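Local atomic coordinates of glucosamine kinase (Streptacidiphilus jiangxiensis, PDB entry 6HWJ), a protein that phosphorylates D-glucosamine to D-glucosamine 6-phosphate with ATP and magnesium, and is less active on glucose. Residues A[35-40]-A[47-52]. Numbering follows the deposited sequence.
Sequences LDALLD and VGVVRS
Strands 35-40 and 47-51 pair antiparallel as the two arms of a beta hairpin near the N-terminus, with a classic beta bulge where Asp-36 and Ala-37 both face Val-49. The carbonyl of Val-49 takes a firm bond from Asp-36 N (2.8 Å) and only a weak one from Ala-37 N (3.4 Å). Past the bulge the ladder is regular: Val-49 N reaches Ala-37 O at 2.9 Å, and Leu-39 and Val-47 exchange two bonds. At the bulge the Asp-36 side chain points toward the partner strand, and with CG anti to its carbonyl carbon (chi1 -79°) the carboxylate meets Arg-51, whose NE and NH2 both grip OD2, at 2.9 and 2.8 Å, in a side-on salt bridge. The two flat groups are turned 55° apart: NE donates to the syn lone pair of OD2, while NH2 comes from above the carboxylate plane. Arg-51 is poorly ordered, leaving this geometry less certain; Asp-36 OD1 forms a salt bridge with Arg-34. On one face, Leu-35 CD1 meets Val-50 CG2 (3.9 Å) and, with Leu-38 CD2, leans over the bare CA of Gly-48; helix 5-11 packs here through Trp-5 and Val-9. Ala-37, Leu-39 and Val-47, on the other, touch Leu-170 and Leu-172 of strand 166-172 in the second sheet, while strand 57-65 continues the first sheet beyond 47-51.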
loop_
_atom_site.group_PDB
_atom_site.type_symbol
_atom_site.label_atom_id
_atom_site.label_comp_id
_atom_site.label_asym_id
_atom_site.label_seq_id
_atom_site.Cartn_x
_atom_site.Cartn_y
_atom_site.Cartn_z
ATOM N N LEU A 35 19.194 -15.617 17.551
ATOM C CA LEU A 35 17.761 -15.843 17.492
ATOM C C LEU A 35 17.089 -15.075 18.628
ATOM O O LEU A 35 17.345 -15.347 19.804
ATOM C CB LEU A 35 17.457 -17.333 17.576
ATOM C CG LEU A 35 16.007 -17.775 17.422
ATOM C CD1 LEU A 35 15.446 -17.319 16.069
ATOM C CD2 LEU A 35 15.915 -19.297 17.552
ATOM N N ASP A 36 16.243 -14.109 18.273
ATOM C CA ASP A 36 15.537 -13.305 19.266
ATOM C C ASP A 36 14.194 -13.907 19.657
ATOM O O ASP A 36 13.738 -13.718 20.795
ATOM C CB ASP A 36 15.312 -11.886 18.738
ATOM C CG ASP A 36 16.552 -11.012 18.848
ATOM O OD1 ASP A 36 17.522 -11.412 19.529
ATOM O OD2 ASP A 36 16.553 -9.921 18.249
ATOM N N ALA A 37 13.535 -14.609 18.739
ATOM C CA ALA A 37 12.223 -15.181 19.016
ATOM C C ALA A 37 11.964 -16.261 17.987
ATOM O O ALA A 37 12.449 -16.182 16.854
ATOM C CB ALA A 37 11.122 -14.108 18.966
ATOM N N LEU A 38 11.173 -17.261 18.382
ATOM C CA LEU A 38 10.979 -18.457 17.563
ATOM C C LEU A 38 9.568 -18.984 17.779
ATOM O O LEU A 38 9.184 -19.303 18.913
ATOM C CB LEU A 38 12.024 -19.508 17.939
ATOM C CG LEU A 38 12.195 -20.760 17.067
ATOM C CD1 LEU A 38 10.966 -21.667 17.152
ATOM C CD2 LEU A 38 12.494 -20.352 15.635
ATOM N N LEU A 39 8.790 -19.037 16.704
ATOM C CA LEU A 39 7.490 -19.668 16.693
ATOM C C LEU A 39 7.636 -21.059 16.080
ATOM O O LEU A 39 7.919 -21.189 14.889
ATOM C CB LEU A 39 6.485 -18.843 15.904
ATOM C CG LEU A 39 5.099 -19.515 15.753
ATOM C CD1 LEU A 39 4.412 -19.617 17.105
ATOM C CD2 LEU A 39 4.252 -18.736 14.773
ATOM N N ASP A 40 7.452 -22.091 16.897
ATOM C CA ASP A 40 7.600 -23.473 16.447
ATOM C C ASP A 40 6.326 -23.894 15.725
ATOM O O ASP A 40 5.232 -23.843 16.303
ATOM C CB ASP A 40 7.886 -24.369 17.642
ATOM C CG ASP A 40 8.289 -25.787 17.235
ATOM O OD1 ASP A 40 7.848 -26.273 16.173
ATOM O OD2 ASP A 40 9.064 -26.408 18.004
ATOM N N VAL A 47 9.180 -20.109 12.466
ATOM C CA VAL A 47 9.379 -18.721 12.075
ATOM C C VAL A 47 10.312 -18.100 13.097
ATOM O O VAL A 47 10.008 -18.086 14.298
ATOM C CB VAL A 47 8.072 -17.940 12.004
ATOM C CG1 VAL A 47 8.351 -16.529 11.429
ATOM C CG2 VAL A 47 7.026 -18.656 11.141
ATOM N N GLY A 48 11.454 -17.615 12.633
ATOM C CA GLY A 48 12.442 -17.012 13.492
ATOM C C GLY A 48 12.471 -15.510 13.271
ATOM O O GLY A 48 12.262 -15.038 12.152
ATOM N N VAL A 49 12.693 -14.776 14.351
ATOM C CA VAL A 49 13.090 -13.378 14.315
ATOM C C VAL A 49 14.569 -13.358 14.662
ATOM O O VAL A 49 14.956 -13.685 15.790
ATOM C CB VAL A 49 12.266 -12.531 15.291
ATOM C CG1 VAL A 49 12.789 -11.109 15.312
ATOM C CG2 VAL A 49 10.785 -12.573 14.901
ATOM N N VAL A 50 15.402 -13.041 13.676
ATOM C CA VAL A 50 16.841 -13.228 13.766
ATOM C C VAL A 50 17.512 -11.871 13.653
ATOM O O VAL A 50 17.094 -11.014 12.865
ATOM C CB VAL A 50 17.361 -14.198 12.692
ATOM C CG1 VAL A 50 18.853 -14.420 12.817
ATOM C CG2 VAL A 50 16.604 -15.527 12.794
ATOM N N ARG A 51 18.544 -11.683 14.454
ATOM C CA ARG A 51 19.372 -10.480 14.422
ATOM C C ARG A 51 20.736 -10.833 13.854
ATOM O O ARG A 51 21.397 -11.764 14.338
ATOM C CB ARG A 51 19.487 -9.897 15.827
ATOM C CG ARG A 51 19.987 -8.488 15.905
ATOM C CD ARG A 51 20.070 -8.038 17.367
ATOM N NE ARG A 51 18.765 -8.085 18.031
ATOM C CZ ARG A 51 18.025 -7.014 18.327
ATOM N NH1 ARG A 51 18.449 -5.790 18.029
ATOM N NH2 ARG A 51 16.858 -7.172 18.934
ATOM N N SER A 52 21.151 -10.111 12.817
ATOM C CA SER A 52 22.528 -10.209 12.374
ATOM C C SER A 52 23.424 -9.328 13.271
ATOM O O SER A 52 22.949 -8.523 14.079
ATOM C CB SER A 52 22.637 -9.815 10.900
ATOM O OG SER A 52 21.822 -8.703 10.586
#